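Local coordinates for ssDNA binding protein (Aeropyrum pernix, PDB 4PSN) that binds single-stranded DNA, probably by entrapping it in a system of tunnels that runs between the subunits of its tetrameric assembly, at residues 15-18 and 19-23; 53-56 and 57-61; 192-195 and 196-200; 208-211 and 212-216. All blocks are in the same frame, centred on the assembly; numbering follows the deposited sequence.

Contact 1: 15-18 and 19-23; sequences AGYA and DKVRR
Y17 and V21 sit one helical turn apart on the buried flank of helix 17-28, and the tighter packing lies here, chiefly of the V21 methyl against the Y17 carbonyl. V21 places its CG2 methyl near the plane of the Y17 ring, at the edge, 4.4 Å from Y17 CD1. V21 CG2 lies 3.3 Å from Y17 O: with CG1 anti to the backbone N (chi1 164°), it sits beside that N and reaches back. A18 CB rests on a face of the Y17 ring, offset toward its rim. Beneath, V21 N donates to Y17 O at 2.9 Å in a nearly straight bond (168°), and R22 N donates to A18 O at 3.0 Å.

The other flank is looser. G16, at the N-cap position, offers only its backbone, and K20 N reaches G16 O over 3.2 Å. K20 brushes this turn with CB alone, K20 CB to G16 O 3.7 Å, before its bent chain leads away. D19 and R22 spend their polar ends on the second subunit: the two D19 carboxylate oxygens accept hydrogen bonds from K206 N and R207 N there, at the start of helix 206-218, and R22 NH2 donates to N203 O. Facing inward, Y17 OH bonds N51 O on helix 40-61.

The chemistry divides by flank: apolar groups bury the turn against its own domain, while a carboxylate set before a helix start of another subunit is likely to be favoured by the positive end of that helix dipole.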
# COMPACT_ATOMS: atom_id res chain seq x y z
N ALA C 15 -6.93 -6.76 -15.17
CA ALA C 15 -7.52 -5.61 -15.86
C ALA C 15 -6.89 -4.28 -15.44
O ALA C 15 -7.10 -3.25 -16.08
CB ALA C 15 -9.03 -5.57 -15.63
N GLY C 16 -6.12 -4.30 -14.37
CA GLY C 16 -5.57 -3.06 -13.86
C GLY C 16 -4.08 -2.95 -13.99
O GLY C 16 -3.48 -2.03 -13.43
N TYR C 17 -3.47 -3.88 -14.72
CA TYR C 17 -2.01 -3.91 -14.80
C TYR C 17 -1.44 -2.64 -15.44
O TYR C 17 -0.41 -2.15 -14.99
CB TYR C 17 -1.49 -5.17 -15.53
CG TYR C 17 -1.52 -5.03 -17.04
CD1 TYR C 17 -0.51 -4.35 -17.71
CD2 TYR C 17 -2.57 -5.56 -17.79
CE1 TYR C 17 -0.54 -4.19 -19.08
CE2 TYR C 17 -2.61 -5.41 -19.16
CZ TYR C 17 -1.59 -4.72 -19.80
OH TYR C 17 -1.61 -4.57 -21.16
N ALA C 18 -2.10 -2.11 -16.47
CA ALA C 18 -1.50 -0.99 -17.21
C ALA C 18 -1.33 0.25 -16.31
O ALA C 18 -0.27 0.89 -16.32
CB ALA C 18 -2.29 -0.64 -18.48
N ASP C 19 -2.36 0.56 -15.54
CA ASP C 19 -2.29 1.72 -14.67
C ASP C 19 -1.36 1.50 -13.48
O ASP C 19 -0.76 2.44 -13.00
CB ASP C 19 -3.70 2.16 -14.23
CG ASP C 19 -4.45 2.88 -15.35
OD1 ASP C 19 -3.82 3.18 -16.39
OD2 ASP C 19 -5.67 3.13 -15.19
N LYS C 20 -1.22 0.25 -13.03
CA LYS C 20 -0.27 -0.04 -11.96
C LYS C 20 1.14 0.19 -12.50
O LYS C 20 1.98 0.83 -11.85
CB LYS C 20 -0.43 -1.49 -11.47
CG LYS C 20 0.38 -1.83 -10.22
CD LYS C 20 0.15 -0.80 -9.12
CE LYS C 20 0.35 -1.37 -7.72
NZ LYS C 20 -0.94 -1.89 -7.17
N VAL C 21 1.40 -0.33 -13.69
CA VAL C 21 2.69 -0.16 -14.34
C VAL C 21 3.02 1.33 -14.49
O VAL C 21 4.11 1.76 -14.14
CB VAL C 21 2.71 -0.87 -15.72
CG1 VAL C 21 3.87 -0.37 -16.56
CG2 VAL C 21 2.81 -2.39 -15.52
N ARG C 22 2.08 2.10 -15.01
CA ARG C 22 2.28 3.53 -15.22
C ARG C 22 2.50 4.25 -13.89
O ARG C 22 3.40 5.06 -13.76
CB ARG C 22 1.06 4.12 -15.94
CG ARG C 22 1.19 5.61 -16.33
CD ARG C 22 -0.08 6.11 -17.04
NE ARG C 22 0.20 7.23 -17.94
CZ ARG C 22 0.13 8.50 -17.57
NH1 ARG C 22 -0.20 8.81 -16.32
NH2 ARG C 22 0.41 9.46 -18.43
N ARG C 23 1.69 3.95 -12.89
CA ARG C 23 1.82 4.65 -11.62
C ARG C 23 3.13 4.37 -10.89
O ARG C 23 3.74 5.28 -10.33
CB ARG C 23 0.62 4.37 -10.72
CG ARG C 23 -0.64 5.07 -11.21
CD ARG C 23 -1.87 4.68 -10.42
NE ARG C 23 -3.08 5.27 -11.00
CZ ARG C 23 -4.31 4.88 -10.70
NH1 ARG C 23 -4.50 3.90 -9.83
NH2 ARG C 23 -5.35 5.46 -11.27

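Contact 2: 53-56 and 57-61; sequences VLFE and LLVNK
F55 and V59 meet over a ring face: the CG2 methyl of V59 stands 4.2 Å from the centroid of the F55 ring and 27° off its normal, a CH-pi contact. The ring reaches this place because F55 CG lies anti to the backbone N (chi1 177°), which swings the phenyl toward the following turn, with F55 CE1 to V59 CG2 at 3.8 Å.

E56 behaves differently. Its CG is beside the backbone N and the chain bends at chi2 (-57°), bringing the carboxylate alongside the N60 side chain, both pointing the same way. E56 OE2 lies in plane at the edge of the F55 ring, where it takes a salt bridge from R52 and a hydrogen bond from Y143 OH of the second subunit. Cut back to an alanine here, the position would probably leave R52 without its carboxylate mate and Y143 of the second subunit without this acceptor. L58 sets its CB over the L54 carbonyl, 3.4 Å from L54 O, and both leucines pack on strand 69-78.

The backbone is regular up to V59 N, which donates to F55 O at 3.0 Å. E56 O is then shared by two weak bonds, from N60 N at 3.2 Å and from K61 N at 3.1 Å, and K61 CG also crowds it at 3.3 Å from E56 O. This widening from an i+4 to an i+5 spacing is the signature of a pi-type turn, which here closes the C-terminal end of helix 40-61.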
# COMPACT_ATOMS: atom_id res chain seq x y z
N VAL C 53 3.36 -3.89 -25.03
CA VAL C 53 3.99 -5.20 -25.09
C VAL C 53 3.35 -6.19 -24.13
O VAL C 53 3.10 -7.35 -24.47
CB VAL C 53 5.48 -5.07 -24.78
CG1 VAL C 53 6.06 -6.41 -24.41
CG2 VAL C 53 6.20 -4.45 -25.98
N LEU C 54 3.08 -5.72 -22.91
CA LEU C 54 2.46 -6.56 -21.90
C LEU C 54 1.07 -6.98 -22.33
O LEU C 54 0.61 -8.08 -22.01
CB LEU C 54 2.41 -5.83 -20.55
CG LEU C 54 3.78 -5.65 -19.89
CD1 LEU C 54 3.65 -4.84 -18.61
CD2 LEU C 54 4.41 -7.02 -19.60
N PHE C 55 0.39 -6.12 -23.07
CA PHE C 55 -0.94 -6.48 -23.52
C PHE C 55 -0.87 -7.76 -24.37
O PHE C 55 -1.67 -8.67 -24.20
CB PHE C 55 -1.59 -5.34 -24.31
CG PHE C 55 -2.94 -5.70 -24.87
CD1 PHE C 55 -4.08 -5.51 -24.13
CD2 PHE C 55 -3.06 -6.27 -26.13
CE1 PHE C 55 -5.33 -5.85 -24.64
CE2 PHE C 55 -4.29 -6.61 -26.64
CZ PHE C 55 -5.42 -6.40 -25.89
N GLU C 56 0.09 -7.84 -25.28
CA GLU C 56 0.21 -9.01 -26.14
C GLU C 56 0.57 -10.26 -25.35
O GLU C 56 0.05 -11.35 -25.61
CB GLU C 56 1.24 -8.77 -27.24
CG GLU C 56 0.83 -7.69 -28.21
CD GLU C 56 -0.51 -7.99 -28.88
OE1 GLU C 56 -0.80 -9.18 -29.14
OE2 GLU C 56 -1.27 -7.03 -29.14
N LEU C 57 1.46 -10.11 -24.38
CA LEU C 57 1.88 -11.24 -23.56
C LEU C 57 0.73 -11.76 -22.70
O LEU C 57 0.40 -12.94 -22.71
CB LEU C 57 3.07 -10.85 -22.69
CG LEU C 57 3.61 -11.90 -21.71
CD1 LEU C 57 3.99 -13.16 -22.45
CD2 LEU C 57 4.80 -11.38 -20.91
N LEU C 58 0.11 -10.85 -21.95
CA LEU C 58 -0.87 -11.25 -20.95
C LEU C 58 -2.16 -11.75 -21.56
O LEU C 58 -2.65 -12.81 -21.20
CB LEU C 58 -1.17 -10.09 -19.99
CG LEU C 58 -0.02 -9.77 -19.03
CD1 LEU C 58 -0.32 -8.54 -18.18
CD2 LEU C 58 0.27 -10.98 -18.15
N VAL C 59 -2.70 -10.96 -22.48
CA VAL C 59 -4.01 -11.23 -23.03
C VAL C 59 -3.96 -12.27 -24.15
O VAL C 59 -4.84 -13.13 -24.22
CB VAL C 59 -4.68 -9.92 -23.53
CG1 VAL C 59 -6.05 -10.20 -24.08
CG2 VAL C 59 -4.76 -8.90 -22.39
N ASN C 60 -2.94 -12.21 -25.00
CA ASN C 60 -2.89 -13.14 -26.13
C ASN C 60 -2.03 -14.39 -25.94
O ASN C 60 -2.39 -15.46 -26.44
CB ASN C 60 -2.49 -12.41 -27.42
CG ASN C 60 -3.48 -11.32 -27.80
OD1 ASN C 60 -3.09 -10.24 -28.24
ND2 ASN C 60 -4.76 -11.60 -27.62
N LYS C 61 -0.91 -14.26 -25.24
CA LYS C 61 0.01 -15.38 -25.09
C LYS C 61 -0.28 -16.24 -23.86
O LYS C 61 -0.29 -17.47 -23.94
CB LYS C 61 1.45 -14.88 -25.00
CG LYS C 61 1.88 -14.05 -26.20
CD LYS C 61 2.45 -14.96 -27.26
CE LYS C 61 2.08 -14.47 -28.64
NZ LYS C 61 2.86 -13.25 -29.00

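Contact 3: 192-195 and 196-200; sequences ESVS and RLFSE
The F198 ring meets V194 at its edge, where V194 O lies in plane, 3.4 Å from F198 CD2. V194 CG2 reaches the same corner, 3.8 Å from F198 CD2, the two side chains crossing at a slant. That methyl is turned forward because it stands anti to the backbone N, which puts CG1 in the crowded position between N and the carbonyl carbon (chi1 65°). The ring of F124 meets F198 with the planes at about 60°. A serine in place of F198 would probably open a gap beside V194 and leave F124 without its aromatic partner.

The turn is pulled open at its start. A water accepts a hydrogen bond from R196 N at 2.9 Å and donates to E192 O at 2.7 Å, spanning a gap of 5.3 Å between E192 O and R196 N where a direct helical bond would lie. At the other end S199 OG donates to R196 O at 2.7 Å, while S199 N reaches S195 O at a bent 135°.

S195 OG accepts a hydrogen bond from F124 N, and R196 NH1 pairs with E121, both partners preceding strand 125-131. Helix 186-198 thus packs both on that approach to the sheet and on strand 172-180, whose L172 and L174 receive F198 and L197.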
# COMPACT_ATOMS: atom_id res chain seq x y z
N GLU C 192 1.74 -34.36 26.26
CA GLU C 192 0.44 -34.19 26.89
C GLU C 192 0.04 -32.73 27.08
O GLU C 192 -1.14 -32.43 27.22
CB GLU C 192 0.40 -34.97 28.23
CG GLU C 192 0.57 -36.47 27.99
CD GLU C 192 0.72 -37.30 29.28
OE1 GLU C 192 0.80 -36.73 30.38
OE2 GLU C 192 0.77 -38.54 29.15
N SER C 193 1.03 -31.83 27.03
CA SER C 193 0.85 -30.44 27.47
C SER C 193 1.09 -29.38 26.39
O SER C 193 0.69 -28.22 26.57
CB SER C 193 1.78 -30.14 28.65
OG SER C 193 1.64 -31.12 29.66
N VAL C 194 1.72 -29.76 25.29
CA VAL C 194 2.06 -28.77 24.26
C VAL C 194 0.83 -28.01 23.77
O VAL C 194 0.88 -26.78 23.67
CB VAL C 194 2.86 -29.36 23.07
CG1 VAL C 194 2.04 -30.38 22.29
CG2 VAL C 194 3.30 -28.24 22.13
N SER C 195 -0.26 -28.72 23.52
CA SER C 195 -1.47 -28.08 23.01
C SER C 195 -2.09 -27.15 24.07
O SER C 195 -2.51 -26.05 23.78
CB SER C 195 -2.49 -29.13 22.58
OG SER C 195 -1.94 -30.03 21.62
N ARG C 196 -2.15 -27.63 25.31
CA ARG C 196 -2.64 -26.83 26.42
C ARG C 196 -1.78 -25.56 26.62
O ARG C 196 -2.31 -24.46 26.83
CB ARG C 196 -2.64 -27.69 27.69
CG ARG C 196 -2.73 -26.94 29.01
CD ARG C 196 -4.06 -26.24 29.17
NE ARG C 196 -5.02 -26.77 28.21
CZ ARG C 196 -6.15 -27.40 28.54
NH1 ARG C 196 -6.96 -27.87 27.60
NH2 ARG C 196 -6.48 -27.56 29.82
N LEU C 197 -0.47 -25.70 26.53
CA LEU C 197 0.41 -24.55 26.69
C LEU C 197 0.19 -23.51 25.60
O LEU C 197 0.13 -22.31 25.89
CB LEU C 197 1.87 -25.01 26.72
CG LEU C 197 2.27 -25.71 28.01
CD1 LEU C 197 3.63 -26.38 27.87
CD2 LEU C 197 2.27 -24.73 29.18
N PHE C 198 0.04 -23.95 24.36
CA PHE C 198 -0.12 -23.00 23.27
C PHE C 198 -1.49 -22.34 23.22
O PHE C 198 -1.66 -21.32 22.56
CB PHE C 198 0.24 -23.64 21.92
CG PHE C 198 1.70 -23.49 21.56
CD1 PHE C 198 2.15 -22.37 20.88
CD2 PHE C 198 2.62 -24.46 21.94
CE1 PHE C 198 3.49 -22.21 20.56
CE2 PHE C 198 3.98 -24.31 21.64
CZ PHE C 198 4.42 -23.18 20.94
N SER C 199 -2.47 -22.92 23.92
CA SER C 199 -3.79 -22.29 24.02
C SER C 199 -3.73 -20.95 24.78
O SER C 199 -4.67 -20.17 24.75
CB SER C 199 -4.79 -23.23 24.70
OG SER C 199 -4.57 -23.27 26.10
N GLU C 200 -2.63 -20.70 25.48
CA GLU C 200 -2.45 -19.43 26.18
C GLU C 200 -1.26 -18.64 25.63
O GLU C 200 -0.81 -17.65 26.22
CB GLU C 200 -2.24 -19.68 27.68
CG GLU C 200 -3.46 -20.24 28.38
CD GLU C 200 -3.29 -20.34 29.88
OE1 GLU C 200 -2.32 -21.00 30.33
OE2 GLU C 200 -4.11 -19.75 30.61
O HOH W 1 -2.29 -30.43 25.88

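Contact 4: 208-211 and 212-216; sequences EAVR and VVNEI
V210 and N214 form a local i to i+4 contact on helix 206-218, the last helix modelled in the chain, which lies on strands 146-155 and 159-166 of the larger sheet. Their side chains run side by side and point the same way, with V210 CG1 3.7 Å from N214 ND2. N214 has CG beside its backbone N (chi1 -76°), a turn that tips the amide back over the preceding carbonyl, N214 CG to V210 O 3.6 Å. Beneath, N214 N donates to V210 O at 3.0 Å, almost straight at 170°.

On the sheet-facing side V213 presses CG2 to within 3.2 Å of A209 O, the oxygen that also accepts V213 N at 3.1 Å. Both V213 and I216 reach A150, while V212 joins V213 on A165.

The remaining flank is charged. E215 N donates to R211 O at 3.0 Å, but the side chains of R211 and E215 do not pair with each other here. The bent R211 chain instead makes a salt bridge with E208 of the fourth subunit, and E208 makes salt bridges with R207 and R211 of that subunit, while E215 is held by R163 of that subunit. A bound imidazole, probably from the crystallisation liquor, lies about 3 Å from the R211 side chain. Apolar residues on the sheet with charged ones toward another subunit make this an amphipathic helix at a subunit interface.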
# COMPACT_ATOMS: atom_id res chain seq x y z
N GLU C 208 8.00 -13.00 13.66
CA GLU C 208 8.48 -13.10 15.03
C GLU C 208 8.58 -14.57 15.38
O GLU C 208 9.55 -15.01 16.01
CB GLU C 208 7.55 -12.40 16.01
CG GLU C 208 7.27 -10.93 15.68
CD GLU C 208 6.37 -10.26 16.72
OE1 GLU C 208 5.23 -9.86 16.38
OE2 GLU C 208 6.80 -10.14 17.88
N ALA C 209 7.56 -15.34 14.98
CA ALA C 209 7.51 -16.75 15.29
C ALA C 209 8.62 -17.45 14.53
O ALA C 209 9.29 -18.31 15.07
CB ALA C 209 6.13 -17.36 14.95
N VAL C 210 8.82 -17.07 13.27
CA VAL C 210 9.86 -17.73 12.46
C VAL C 210 11.24 -17.59 13.11
O VAL C 210 12.01 -18.54 13.19
CB VAL C 210 9.91 -17.20 10.99
CG1 VAL C 210 11.15 -17.72 10.25
CG2 VAL C 210 8.64 -17.58 10.23
N ARG C 211 11.54 -16.38 13.58
CA ARG C 211 12.83 -16.10 14.20
C ARG C 211 13.07 -16.97 15.44
O ARG C 211 14.17 -17.49 15.66
CB ARG C 211 12.91 -14.62 14.57
CG ARG C 211 14.18 -14.18 15.25
CD ARG C 211 15.09 -13.43 14.30
NE ARG C 211 14.42 -12.29 13.65
CZ ARG C 211 14.76 -11.83 12.45
NH1 ARG C 211 15.74 -12.42 11.78
NH2 ARG C 211 14.12 -10.80 11.91
N VAL C 212 12.04 -17.14 16.27
CA VAL C 212 12.17 -17.95 17.48
C VAL C 212 12.39 -19.43 17.13
O VAL C 212 13.25 -20.11 17.72
CB VAL C 212 10.96 -17.78 18.42
CG1 VAL C 212 10.94 -18.87 19.50
CG2 VAL C 212 10.96 -16.38 19.06
N VAL C 213 11.62 -19.94 16.18
CA VAL C 213 11.76 -21.32 15.73
C VAL C 213 13.20 -21.56 15.25
O VAL C 213 13.84 -22.53 15.66
CB VAL C 213 10.74 -21.64 14.61
CG1 VAL C 213 10.99 -23.03 13.99
CG2 VAL C 213 9.34 -21.53 15.14
N ASN C 214 13.70 -20.68 14.40
CA ASN C 214 15.07 -20.83 13.90
C ASN C 214 16.14 -20.75 14.98
O ASN C 214 17.10 -21.51 14.95
CB ASN C 214 15.36 -19.80 12.79
CG ASN C 214 14.72 -20.18 11.47
OD1 ASN C 214 14.40 -21.35 11.23
ND2 ASN C 214 14.52 -19.19 10.61
N GLU C 215 15.98 -19.83 15.92
CA GLU C 215 16.96 -19.70 16.98
C GLU C 215 16.95 -20.94 17.86
O GLU C 215 17.99 -21.38 18.35
CB GLU C 215 16.71 -18.47 17.85
CG GLU C 215 17.72 -18.37 18.99
CD GLU C 215 17.50 -17.19 19.92
OE1 GLU C 215 16.58 -16.38 19.67
OE2 GLU C 215 18.26 -17.07 20.92
N ILE C 216 15.77 -21.52 18.07
CA ILE C 216 15.69 -22.75 18.85
C ILE C 216 16.29 -23.91 18.08
O ILE C 216 17.07 -24.68 18.60
CB ILE C 216 14.23 -23.10 19.21
CG1 ILE C 216 13.69 -22.12 20.26
CG2 ILE C 216 14.15 -24.55 19.69
CD1 ILE C 216 12.22 -22.37 20.61

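In the fold
The four contacts follow one another along the chain, each on or at the end of one helix. Contacts 1 and 2 belong to the N-terminal part, on helices 17-28 and 40-61, which pack together: their centres are about 14 Å apart, and Y17 is wedged against L54, F55 and L58. Contacts 3 and 4 belong to the C-terminal domain, about 18 Å apart between centres and without touching, both helices packing on its antiparallel sheet. Across the two parts the centres lie about 38 to 52 Å apart, on opposite sides of the chain's centre. Contacts 1, 2 and 4 reach other subunits whereas contact 3 does not, an extended layout consistent with tunnels between subunits.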